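PDB 6R5T: periplasmic beta-glucosidase from Pseudomonas aeruginosa, which probably hydrolyses terminal, non-reducing beta-D-glucosyl residues of beta-glucosides in the periplasm, releasing beta-D-glucose. Local coordinates for residues 277-282 with 308-313; 375-380 with 416-421; 426-431 with 450-455; 641-646 with 679-684. The protein carries 1 engineered substitution. One frame throughout, in Å; residues are numbered along the deposited sequence. Where two conformers were deposited one is given.

Contact 1. Residues 277-282 with 308-313; sequences LAIQAG and ADIDRA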
loop_
_atom_site.group_PDB
_atom_site.type_symbol
_atom_site.label_atom_id
_atom_site.label_comp_id
_atom_site.label_asym_id
_atom_site.label_seq_id
_atom_site.Cartn_x
_atom_site.Cartn_y
_atom_site.Cartn_z
ATOM N N LEU A 277 -18.480 4.899 -24.148
ATOM C CA LEU A 277 -17.094 4.963 -23.606
ATOM C C LEU A 277 -16.368 3.652 -23.903
ATOM O O LEU A 277 -15.226 3.702 -24.335
ATOM C CB LEU A 277 -17.129 5.240 -22.112
ATOM C CG LEU A 277 -17.587 6.628 -21.713
ATOM C CD1 LEU A 277 -17.734 6.741 -20.207
ATOM C CD2 LEU A 277 -16.636 7.681 -22.244
ATOM N N ALA A 278 -16.997 2.511 -23.665
ATOM C CA ALA A 278 -16.322 1.203 -23.828
ATOM C C ALA A 278 -15.971 0.948 -25.298
ATOM O O ALA A 278 -14.851 0.592 -25.609
ATOM C CB ALA A 278 -17.193 0.122 -23.276
ATOM N N ILE A 279 -16.907 1.138 -26.223
ATOM C CA ILE A 279 -16.611 0.764 -27.629
ATOM C C ILE A 279 -15.572 1.733 -28.195
ATOM O O ILE A 279 -14.667 1.279 -28.906
ATOM C CB ILE A 279 -17.886 0.639 -28.501
ATOM C CG1 ILE A 279 -17.490 -0.195 -29.738
ATOM C CG2 ILE A 279 -18.494 1.998 -28.784
ATOM C CD1 ILE A 279 -18.590 -0.790 -30.545
ATOM N N GLN A 280 -15.637 3.013 -27.845
ATOM C CA GLN A 280 -14.674 3.996 -28.402
ATOM C C GLN A 280 -13.300 3.826 -27.744
ATOM O O GLN A 280 -12.269 4.109 -28.413
ATOM C CB GLN A 280 -15.244 5.403 -28.312
ATOM C CG GLN A 280 -16.478 5.541 -29.202
ATOM C CD GLN A 280 -16.674 6.951 -29.703
ATOM O OE1 GLN A 280 -16.760 7.169 -30.936
ATOM N NE2 GLN A 280 -16.772 7.883 -28.763
ATOM N N ALA A 281 -13.242 3.315 -26.523
ATOM C CA ALA A 281 -11.954 3.046 -25.877
ATOM C C ALA A 281 -11.215 1.897 -26.535
ATOM O O ALA A 281 -9.980 1.932 -26.588
ATOM C CB ALA A 281 -12.152 2.816 -24.403
ATOM N N GLY A 282 -11.958 0.953 -27.079
ATOM C CA GLY A 282 -11.381 -0.200 -27.775
ATOM C C GLY A 282 -11.836 -1.537 -27.233
ATOM O O GLY A 282 -11.157 -2.531 -27.547
ATOM N N ALA A 308 -17.223 2.950 -38.067
ATOM C CA ALA A 308 -15.881 2.341 -37.919
ATOM C C ALA A 308 -15.708 1.699 -36.516
ATOM O O ALA A 308 -14.987 0.687 -36.430
ATOM C CB ALA A 308 -14.818 3.368 -38.170
ATOM N N ASP A 309 -16.356 2.199 -35.477
ATOM C CA ASP A 309 -16.273 1.607 -34.100
ATOM C C ASP A 309 -16.930 0.213 -34.122
ATOM O O ASP A 309 -16.339 -0.801 -33.649
ATOM C CB ASP A 309 -16.952 2.511 -33.072
ATOM C CG ASP A 309 -16.266 3.848 -32.870
ATOM O OD1 ASP A 309 -15.018 3.820 -32.798
ATOM O OD2 ASP A 309 -16.986 4.906 -32.785
ATOM N N ILE A 310 -18.123 0.092 -34.722
ATOM C CA ILE A 310 -18.823 -1.218 -34.856
ATOM C C ILE A 310 -17.993 -2.121 -35.767
ATOM O O ILE A 310 -17.827 -3.311 -35.473
ATOM C CB ILE A 310 -20.232 -1.008 -35.439
ATOM C CG1 ILE A 310 -21.072 -0.072 -34.572
ATOM C CG2 ILE A 310 -20.918 -2.333 -35.705
ATOM C CD1 ILE A 310 -21.528 -0.705 -33.302
ATOM N N ASP A 311 -17.521 -1.570 -36.880
ATOM C CA ASP A 311 -16.802 -2.402 -37.865
ATOM C C ASP A 311 -15.521 -2.976 -37.254
ATOM O O ASP A 311 -15.180 -4.130 -37.583
ATOM C CB ASP A 311 -16.511 -1.631 -39.144
ATOM C CG ASP A 311 -17.752 -1.386 -39.999
ATOM O OD1 ASP A 311 -18.796 -2.003 -39.719
ATOM O OD2 ASP A 311 -17.636 -0.557 -40.950
ATOM N N ARG A 312 -14.808 -2.186 -36.449
ATOM C CA ARG A 312 -13.513 -2.616 -35.854
ATOM C C ARG A 312 -13.807 -3.808 -34.957
ATOM O O ARG A 312 -13.118 -4.829 -35.072
ATOM C CB ARG A 312 -12.927 -1.476 -35.022
ATOM C CG ARG A 312 -11.626 -1.830 -34.317
ATOM C CD ARG A 312 -11.452 -0.925 -33.098
ATOM N NE ARG A 312 -12.207 -1.519 -31.969
ATOM C CZ ARG A 312 -13.052 -0.862 -31.180
ATOM N NH1 ARG A 312 -13.280 0.440 -31.383
ATOM N NH2 ARG A 312 -13.652 -1.512 -30.189
ATOM N N ALA A 313 -14.831 -3.664 -34.126
ATOM C CA ALA A 313 -15.203 -4.630 -33.080
ATOM C C ALA A 313 -15.624 -5.930 -33.747
ATOM O O ALA A 313 -15.153 -7.026 -33.408
ATOM C CB ALA A 313 -16.249 -4.046 -32.191
#
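Arg312 starts with CG trans to its own backbone N (chi1 178°) and then bends sharply at chi3 (84°), which carries the guanidinium of helix 307-323 to the C-terminal end of helix 271-281, against Ile279 and Gly282. Both terminal nitrogens close end-on upon one acceptor, with NH1 of Arg312 3.0 Å and NH2 3.2 Å from Ile279 O. The NH2 donor sits on a lone pair in the carbonyl plane, the NH1 donor is tilted from it, and the oxygen lies close to the guanidinium plane. Gly282 CA rests over one face of the guanidinium and Asp309 O over the opposite face, each offset toward the rim. Gly282, with positive phi, is the C-prime residue of the Schellman motif that ends the helix. The side chain of Ile279 is a knob in a hole formed by Asp309, Ile310, Arg312 and Ala313; its CD1 comes 3.8 Å from Asp309 O, 4.0 Å from Ile310 CD1 and 4.3 Å from Ala313 CB. Tyr292 and Leu296 of helix 291-301 also touch this isoleucine. Gln280 CG approaches Asp309 OD2 to 3.7 Å, while that carboxylate oxygen accepts from Asp306 N. The two short helical segments meet at 69° in the TIM-barrel domain. Shared between Ile279 O and a salt bridge from NH2 to Asp284, the guanidinium probably offsets the partial negative charge of the helix end.

Contact 2. Residues 375-380 with 416-421; sequences LKKQGR and NAVGER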
loop_
_atom_site.group_PDB
_atom_site.type_symbol
_atom_site.label_atom_id
_atom_site.label_comp_id
_atom_site.label_asym_id
_atom_site.label_seq_id
_atom_site.Cartn_x
_atom_site.Cartn_y
_atom_site.Cartn_z
ATOM N N LEU A 375 10.337 -39.043 5.325
ATOM C CA LEU A 375 9.805 -40.088 6.240
ATOM C C LEU A 375 10.053 -41.483 5.658
ATOM O O LEU A 375 10.063 -41.675 4.466
ATOM C CB LEU A 375 8.304 -39.897 6.423
ATOM C CG LEU A 375 7.841 -38.546 6.984
ATOM C CD1 LEU A 375 6.341 -38.518 7.070
ATOM C CD2 LEU A 375 8.479 -38.240 8.297
ATOM N N LYS A 376 10.142 -42.462 6.544
ATOM C CA LYS A 376 10.117 -43.888 6.165
ATOM C C LYS A 376 8.664 -44.339 6.148
ATOM O O LYS A 376 7.883 -43.821 6.972
ATOM C CB LYS A 376 10.875 -44.731 7.189
ATOM C CG LYS A 376 12.344 -44.399 7.317
ATOM C CD LYS A 376 13.061 -45.474 8.069
ATOM C CE LYS A 376 14.124 -44.949 8.997
ATOM N NZ LYS A 376 15.184 -45.968 9.176
ATOM N N LYS A 377 8.352 -45.272 5.248
ATOM C CA LYS A 377 6.984 -45.835 5.109
ATOM C C LYS A 377 6.811 -46.904 6.178
ATOM O O LYS A 377 6.761 -48.091 5.826
ATOM C CB LYS A 377 6.775 -46.436 3.722
ATOM C CG LYS A 377 6.818 -45.432 2.596
ATOM C CD LYS A 377 6.521 -46.023 1.263
ATOM C CE LYS A 377 6.505 -44.956 0.202
ATOM N NZ LYS A 377 6.385 -45.512 -1.162
ATOM N N GLN A 378 6.671 -46.513 7.427
ATOM C CA GLN A 378 6.580 -47.467 8.551
ATOM C C GLN A 378 6.044 -46.738 9.778
ATOM O O GLN A 378 5.951 -45.503 9.749
ATOM C CB GLN A 378 7.949 -48.086 8.834
ATOM C CG GLN A 378 8.885 -47.103 9.516
ATOM C CD GLN A 378 10.284 -47.629 9.694
ATOM O OE1 GLN A 378 10.750 -48.467 8.929
ATOM N NE2 GLN A 378 10.962 -47.104 10.692
ATOM N N GLY A 379 5.658 -47.496 10.800
ATOM C CA GLY A 379 5.231 -46.968 12.099
ATOM C C GLY A 379 3.801 -46.435 12.056
ATOM O O GLY A 379 3.007 -46.863 11.219
ATOM N N ARG A 380 3.507 -45.511 12.953
ATOM C CA ARG A 380 2.164 -44.935 13.170
ATOM C C ARG A 380 2.254 -43.438 12.891
ATOM O O ARG A 380 2.997 -42.738 13.606
ATOM C CB ARG A 380 1.718 -45.201 14.608
ATOM C CG ARG A 380 1.477 -46.681 14.869
ATOM C CD ARG A 380 1.224 -46.955 16.334
ATOM N NE ARG A 380 -0.117 -46.586 16.760
ATOM C CZ ARG A 380 -1.231 -47.263 16.452
ATOM N NH1 ARG A 380 -1.169 -48.342 15.690
ATOM N NH2 ARG A 380 -2.416 -46.868 16.887
ATOM N N ASN A 416 -2.183 -44.389 0.025
ATOM C CA ASN A 416 -1.708 -45.004 -1.233
ATOM C C ASN A 416 -0.229 -45.388 -1.113
ATOM O O ASN A 416 0.185 -46.446 -1.605
ATOM C CB ASN A 416 -1.899 -44.060 -2.421
ATOM C CG ASN A 416 -3.342 -43.811 -2.807
ATOM O OD1 ASN A 416 -4.268 -44.542 -2.415
ATOM N ND2 ASN A 416 -3.539 -42.791 -3.630
ATOM N N ALA A 417 0.558 -44.523 -0.491
ATOM C CA ALA A 417 2.031 -44.685 -0.438
ATOM C C ALA A 417 2.384 -45.841 0.510
ATOM O O ALA A 417 3.308 -46.585 0.156
ATOM C CB ALA A 417 2.654 -43.411 0.045
ATOM N N VAL A 418 1.716 -45.946 1.651
ATOM C CA VAL A 418 2.156 -46.844 2.761
ATOM C C VAL A 418 1.484 -48.223 2.639
ATOM O O VAL A 418 2.036 -49.171 3.261
ATOM C CB VAL A 418 1.934 -46.238 4.145
ATOM C CG1 VAL A 418 2.686 -44.927 4.297
ATOM C CG2 VAL A 418 0.479 -46.072 4.526
ATOM N N GLY A 419 0.375 -48.324 1.902
ATOM C CA GLY A 419 -0.442 -49.556 1.853
ATOM C C GLY A 419 -0.590 -50.134 3.246
ATOM O O GLY A 419 -1.093 -49.447 4.139
ATOM N N GLU A 420 -0.122 -51.363 3.466
ATOM C CA GLU A 420 -0.254 -52.019 4.799
ATOM C C GLU A 420 1.061 -51.908 5.589
ATOM O O GLU A 420 1.135 -52.487 6.687
ATOM C CB GLU A 420 -0.635 -53.503 4.680
ATOM C CG GLU A 420 -1.792 -53.788 3.742
ATOM C CD GLU A 420 -1.375 -54.109 2.314
ATOM O OE1 GLU A 420 -0.306 -54.747 2.151
ATOM O OE2 GLU A 420 -2.107 -53.705 1.365
ATOM N N ARG A 421 2.063 -51.170 5.099
ATOM C CA ARG A 421 3.397 -51.105 5.748
ATOM C C ARG A 421 3.413 -50.086 6.890
ATOM O O ARG A 421 4.375 -50.101 7.644
ATOM C CB ARG A 421 4.447 -50.872 4.657
ATOM C CG ARG A 421 4.637 -52.126 3.808
ATOM C CD ARG A 421 5.159 -51.907 2.400
ATOM N NE ARG A 421 4.159 -51.354 1.488
ATOM C CZ ARG A 421 4.229 -50.176 0.862
ATOM N NH1 ARG A 421 3.235 -49.797 0.069
ATOM N NH2 ARG A 421 5.265 -49.367 1.035
HETATM O O HOH W 1 5.492 -48.130 -1.730
HETATM O O HOH W 2 5.265 -50.293 10.570
#
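Lys377, the centre of an inverse gamma turn, runs beside the end of helix 410-418, where Gly419 takes positive phi and a type II' turn spans Val418 to Arg421. The lysine chain is extended beyond CG, laying CD 3.4 Å from Ala417 O and CE beside Ala417 CB. Arg421 lies alongside, pointing the same way. It bends at chi3 so that NH2 meets Lys377 CD at 3.6 Å, near the guanidinium plane, and Val418 O sits over the centre of one face. Arg421 NH1 donates to Ala417 O at 3.2 Å from above the carbonyl plane. A water accepts from Lys377 NZ (2.8 Å) and weakly from Arg421 NH2, and donates to Ala417 O, so it sits between two like charges; Lys377 also has a salt bridge to Glu556. A second water accepts from Gly379 N at 2.8 Å and donates to Arg421 O at 3.1 Å. Close by, Gln378 CA makes a straight C-H...O contact to Arg421 O, 3.6 Å. Phe554, from a loop, touches Lys377, Ala417 and Val418. Both segments lead into neighbouring parallel strands, 380-384 and 423-427, and Gly379 has a backbone bond to Thr423.

Contact 3. Residues 426-431 with 450-455; sequences YAKGAN and EVDPRS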
loop_
_atom_site.group_PDB
_atom_site.type_symbol
_atom_site.label_atom_id
_atom_site.label_comp_id
_atom_site.label_asym_id
_atom_site.label_seq_id
_atom_site.Cartn_x
_atom_site.Cartn_y
_atom_site.Cartn_z
ATOM N N TYR A 426 -6.269 -40.666 11.852
ATOM C CA TYR A 426 -6.849 -39.398 11.374
ATOM C C TYR A 426 -7.595 -38.688 12.486
ATOM O O TYR A 426 -8.351 -39.307 13.228
ATOM C CB TYR A 426 -7.770 -39.650 10.180
ATOM C CG TYR A 426 -8.560 -38.427 9.812
ATOM C CD1 TYR A 426 -7.923 -37.354 9.217
ATOM C CD2 TYR A 426 -9.904 -38.293 10.112
ATOM C CE1 TYR A 426 -8.617 -36.216 8.850
ATOM C CE2 TYR A 426 -10.615 -37.162 9.759
ATOM C CZ TYR A 426 -9.975 -36.113 9.122
ATOM O OH TYR A 426 -10.658 -34.972 8.854
ATOM N N ALA A 427 -7.504 -37.366 12.520
ATOM C CA ALA A 427 -8.381 -36.500 13.300
ATOM C C ALA A 427 -8.471 -35.161 12.600
ATOM O O ALA A 427 -7.423 -34.614 12.213
ATOM C CB ALA A 427 -7.874 -36.314 14.703
ATOM N N LYS A 428 -9.676 -34.653 12.466
ATOM C CA LYS A 428 -9.833 -33.341 11.818
ATOM C C LYS A 428 -9.111 -32.261 12.616
ATOM O O LYS A 428 -8.497 -31.339 11.970
ATOM C CB LYS A 428 -11.299 -32.993 11.664
ATOM C CG LYS A 428 -11.505 -31.831 10.726
ATOM C CD LYS A 428 -12.906 -31.572 10.444
ATOM C CE LYS A 428 -13.041 -30.344 9.585
ATOM N NZ LYS A 428 -14.345 -30.344 8.910
ATOM N N GLY A 429 -9.241 -32.237 13.950
ATOM C CA GLY A 429 -8.446 -31.305 14.765
ATOM C C GLY A 429 -9.058 -29.949 14.963
ATOM O O GLY A 429 -9.063 -29.449 16.061
ATOM N N ALA A 430 -9.518 -29.318 13.873
ATOM C CA ALA A 430 -10.153 -28.012 13.916
ATOM C C ALA A 430 -10.942 -27.875 12.621
ATOM O O ALA A 430 -10.580 -28.475 11.652
ATOM C CB ALA A 430 -9.132 -26.913 14.034
ATOM N N ASN A 431 -11.924 -27.006 12.646
ATOM C CA ASN A 431 -12.540 -26.530 11.404
ATOM C C ASN A 431 -11.568 -25.533 10.757
ATOM O O ASN A 431 -10.646 -25.023 11.438
ATOM C CB ASN A 431 -13.896 -25.893 11.707
ATOM C CG ASN A 431 -14.967 -26.931 11.962
ATOM O OD1 ASN A 431 -15.043 -27.940 11.270
ATOM N ND2 ASN A 431 -15.767 -26.625 12.962
ATOM N N GLU A 450 -16.897 -28.071 4.907
ATOM C CA GLU A 450 -17.524 -29.028 5.847
ATOM C C GLU A 450 -17.234 -28.539 7.254
ATOM O O GLU A 450 -16.050 -28.361 7.637
ATOM C CB GLU A 450 -16.964 -30.435 5.679
ATOM C CG GLU A 450 -17.002 -30.951 4.250
ATOM C CD GLU A 450 -17.260 -32.444 4.069
ATOM O OE1 GLU A 450 -17.059 -32.950 2.935
ATOM O OE2 GLU A 450 -17.693 -33.101 5.053
ATOM N N VAL A 451 -18.275 -28.291 8.018
ATOM C CA VAL A 451 -18.148 -27.814 9.395
ATOM C C VAL A 451 -18.423 -29.022 10.290
ATOM O O VAL A 451 -19.540 -29.629 10.223
ATOM C CB VAL A 451 -19.111 -26.639 9.619
ATOM C CG1 VAL A 451 -19.030 -26.146 11.035
ATOM C CG2 VAL A 451 -18.812 -25.508 8.623
ATOM N N ASP A 452 -17.417 -29.418 11.054
ATOM C CA ASP A 452 -17.599 -30.411 12.118
ATOM C C ASP A 452 -18.447 -29.712 13.162
ATOM O O ASP A 452 -18.126 -28.614 13.607
ATOM C CB ASP A 452 -16.252 -30.848 12.670
ATOM C CG ASP A 452 -16.345 -32.041 13.607
ATOM O OD1 ASP A 452 -17.095 -31.962 14.619
ATOM O OD2 ASP A 452 -15.633 -32.997 13.343
ATOM N N PRO A 453 -19.569 -30.320 13.603
ATOM C CA PRO A 453 -20.434 -29.645 14.563
ATOM C C PRO A 453 -19.922 -29.726 16.010
ATOM O O PRO A 453 -20.494 -29.098 16.877
ATOM C CB PRO A 453 -21.744 -30.448 14.424
ATOM C CG PRO A 453 -21.318 -31.821 14.016
ATOM C CD PRO A 453 -20.039 -31.658 13.210
ATOM N N ARG A 454 -18.852 -30.484 16.275
ATOM C CA ARG A 454 -18.324 -30.558 17.669
ATOM C C ARG A 454 -17.695 -29.243 18.099
ATOM O O ARG A 454 -17.314 -28.422 17.245
ATOM C CB ARG A 454 -17.312 -31.678 17.843
ATOM C CG ARG A 454 -17.918 -33.057 17.679
ATOM C CD ARG A 454 -16.868 -34.084 17.602
ATOM N NE ARG A 454 -16.079 -34.040 16.387
ATOM C CZ ARG A 454 -14.919 -34.655 16.256
ATOM N NH1 ARG A 454 -14.462 -35.375 17.264
ATOM N NH2 ARG A 454 -14.232 -34.589 15.139
ATOM N N SER A 455 -17.575 -29.045 19.407
ATOM C CA SER A 455 -16.889 -27.858 19.962
ATOM C C SER A 455 -15.417 -27.882 19.501
ATOM O O SER A 455 -14.856 -28.967 19.278
ATOM C CB SER A 455 -16.979 -27.820 21.457
ATOM O OG SER A 455 -16.127 -28.795 22.021
HETATM O O HOH W 3 -12.000 -36.115 13.250
HETATM O O HOH W 4 -13.719 -27.086 8.241
#
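Asn431 faces Asp452 with its amide and pairs with both backbone polar groups of that residue. Asp452 N donates to Asn431 OD1 at 2.8 Å, and Asn431 ND2 returns a bond to Asp452 O at 3.2 Å, almost straight at 176° and on a lone pair in the carbonyl plane. With both ends engaged, the amide is fixed in rotation. Lys428, extended throughout from an anti first torsion (chi1 -166°), runs past the CB of Asp452 and donates from NZ to Glu450 O at 2.9 Å, approaching from well above the carbonyl plane; a weak bond links NZ to Asn431 OD1. Glu450 O takes a second donor, a water at 2.7 Å that also reaches Asn431 OD1 weakly. The Asp452 carboxylate bonds within its own segment, to Arg454. Its OD1 accepts from Arg454 N at 2.8 Å, an Asx turn, and from Arg454 NE at 2.9 Å, while Arg454 NH2 meets OD2 at 2.8 Å in a side-on salt bridge. Another water connects Lys428 N, 2.9 Å away, to Arg454 NH2, which also has a salt bridge to Glu462. The contact thus ties the loop after strand 423-427 to the approach to helix 456-468, N-capped by Ser455. The cross-contact bonds run to neutral carbonyl and amide oxygens; with Asp452 paired with Arg454 and Lys428 NZ well apart from both carboxylates, direct charge attraction is probably secondary.

Contact 4. Residues 641-646 with 679-684; sequences VTLSNS and VMLEPG
Leu643 and Val679 reach toward each other tip to tip, with CD2 of the leucine 3.7 Å from CB of the valine. Leu681 meets the same leucine differently: the two side chains cross obliquely, and Leu681 CD1 lies 3.6 Å from Leu643 CD2. Leu643 CD2 thus touches two residues of strand 672-681. Two residues on, Asn645 points to the same side; chi1 of -177° swings its CG away from the backbone N and over the chain leaving that strand. Its CB stands 3.8 Å from Leu681 CB and 3.3 Å from Glu682 O. Asn645 ND2 donates to Leu681 O at 2.9 Å; the acceptor lies in the amide plane, but the donor sits above the carbonyl plane. The amide has outside partners too, ND2 giving a bond to Arg649 O and OD1 accepting from Gly647 N and bonding with Thr617 OG1, which together pin its orientation. Beyond it, Gly684 N binds Asn645 O at 2.8 Å. The axes of the two short strand segments, from different sheets, approach to 7.8 Å at an angle of 41°, with Phe619, Leu621 and Val655 also against Leu643. Such face-to-face packing of two sheets is characteristic of the fibronectin type III-like beta sandwich.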
loop_
_atom_site.group_PDB
_atom_site.type_symbol
_atom_site.label_atom_id
_atom_site.label_comp_id
_atom_site.label_asym_id
_atom_site.label_seq_id
_atom_site.Cartn_x
_atom_site.Cartn_y
_atom_site.Cartn_z
ATOM N N VAL A 641 28.991 -20.198 -13.847
ATOM C CA VAL A 641 29.121 -20.779 -12.510
ATOM C C VAL A 641 28.941 -22.292 -12.649
ATOM O O VAL A 641 28.178 -22.715 -13.533
ATOM C CB VAL A 641 28.101 -20.124 -11.574
ATOM C CG1 VAL A 641 26.664 -20.537 -11.909
ATOM C CG2 VAL A 641 28.462 -20.327 -10.150
ATOM N N THR A 642 29.620 -23.046 -11.807
ATOM C CA THR A 642 29.418 -24.509 -11.747
ATOM C C THR A 642 28.551 -24.815 -10.538
ATOM O O THR A 642 28.948 -24.467 -9.404
ATOM C CB THR A 642 30.737 -25.285 -11.746
ATOM O OG1 THR A 642 31.351 -24.901 -12.980
ATOM C CG2 THR A 642 30.539 -26.787 -11.729
ATOM N N LEU A 643 27.473 -25.552 -10.779
ATOM C CA LEU A 643 26.601 -26.083 -9.711
ATOM C C LEU A 643 26.987 -27.526 -9.423
ATOM O O LEU A 643 27.081 -28.306 -10.399
ATOM C CB LEU A 643 25.158 -25.997 -10.176
ATOM C CG LEU A 643 24.128 -26.606 -9.234
ATOM C CD1 LEU A 643 23.953 -25.779 -7.972
ATOM C CD2 LEU A 643 22.797 -26.804 -9.947
ATOM N N SER A 644 27.094 -27.886 -8.156
ATOM C CA SER A 644 27.389 -29.278 -7.723
ATOM C C SER A 644 26.361 -29.751 -6.699
ATOM O O SER A 644 25.921 -28.951 -5.852
ATOM C CB SER A 644 28.783 -29.371 -7.132
ATOM O OG SER A 644 29.723 -28.814 -8.017
ATOM N N ASN A 645 25.997 -31.012 -6.757
ATOM C CA ASN A 645 25.209 -31.658 -5.707
ATOM C C ASN A 645 26.223 -32.223 -4.721
ATOM O O ASN A 645 26.941 -33.196 -5.062
ATOM C CB ASN A 645 24.298 -32.728 -6.305
ATOM C CG ASN A 645 23.398 -33.410 -5.309
ATOM O OD1 ASN A 645 23.683 -33.398 -4.110
ATOM N ND2 ASN A 645 22.343 -34.051 -5.785
ATOM N N SER A 646 26.329 -31.585 -3.568
ATOM C CA SER A 646 27.352 -31.950 -2.568
ATOM C C SER A 646 26.741 -32.782 -1.432
ATOM O O SER A 646 27.423 -32.956 -0.391
ATOM C CB SER A 646 28.043 -30.688 -2.081
ATOM O OG SER A 646 27.103 -29.765 -1.589
ATOM N N VAL A 679 18.160 -27.223 -12.569
ATOM C CA VAL A 679 19.124 -28.299 -12.863
ATOM C C VAL A 679 18.872 -29.438 -11.912
ATOM O O VAL A 679 18.942 -29.221 -10.681
ATOM C CB VAL A 679 20.558 -27.764 -12.754
ATOM C CG1 VAL A 679 21.537 -28.835 -13.136
ATOM C CG2 VAL A 679 20.747 -26.487 -13.578
ATOM N N MET A 680 18.687 -30.630 -12.482
ATOM C CA MET A 680 18.579 -31.887 -11.724
ATOM C C MET A 680 19.947 -32.564 -11.669
ATOM O O MET A 680 20.571 -32.768 -12.726
ATOM C CB MET A 680 17.585 -32.817 -12.422
ATOM C CG MET A 680 17.590 -34.235 -11.913
ATOM S SD MET A 680 17.147 -34.404 -10.184
ATOM C CE MET A 680 15.383 -34.175 -10.391
ATOM N N LEU A 681 20.447 -32.863 -10.478
ATOM C CA LEU A 681 21.810 -33.441 -10.347
ATOM C C LEU A 681 21.786 -34.667 -9.466
ATOM O O LEU A 681 21.148 -34.693 -8.394
ATOM C CB LEU A 681 22.763 -32.417 -9.748
ATOM C CG LEU A 681 23.047 -31.193 -10.602
ATOM C CD1 LEU A 681 23.869 -30.252 -9.768
ATOM C CD2 LEU A 681 23.756 -31.508 -11.891
ATOM N N GLU A 682 22.493 -35.705 -9.888
ATOM C CA GLU A 682 22.755 -36.806 -8.976
ATOM C C GLU A 682 23.786 -36.345 -7.945
ATOM O O GLU A 682 24.550 -35.410 -8.181
ATOM C CB GLU A 682 23.291 -38.013 -9.783
ATOM C CG GLU A 682 22.340 -38.525 -10.857
ATOM C CD GLU A 682 21.165 -39.330 -10.333
ATOM O OE1 GLU A 682 20.330 -39.694 -11.149
ATOM O OE2 GLU A 682 21.184 -39.730 -9.153
ATOM N N PRO A 683 23.940 -37.046 -6.812
ATOM C CA PRO A 683 25.013 -36.772 -5.875
ATOM C C PRO A 683 26.403 -36.769 -6.527
ATOM O O PRO A 683 26.702 -37.658 -7.313
ATOM C CB PRO A 683 24.853 -37.856 -4.821
ATOM C CG PRO A 683 23.430 -38.306 -4.965
ATOM C CD PRO A 683 23.091 -38.174 -6.417
ATOM N N GLY A 684 27.183 -35.721 -6.259
ATOM C CA GLY A 684 28.513 -35.503 -6.844
ATOM C C GLY A 684 28.514 -35.081 -8.299
ATOM O O GLY A 684 29.608 -34.890 -8.825
#

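The four contacts are spread over three parts of the chain. Contact 1, in the TIM-barrel domain, stands alone: its centre lies about 62, 54 and 56 Å from those of contacts 2, 3 and 4. Contacts 2 and 3 are neighbours in the family 3 C-terminal domain, about 9 Å apart at their nearest atoms, and strand 423-427 runs from one toward the other. Contact 4, in the beta sandwich, comes within about 17 Å of contact 2 and about 31 Å of contact 3, nearest atoms. None adjoins the glycan pocket, where Trp398 and Glu486 join residues such as Asp79, Lys176 and His177, nor the magnesium site at Asp661 and Val663.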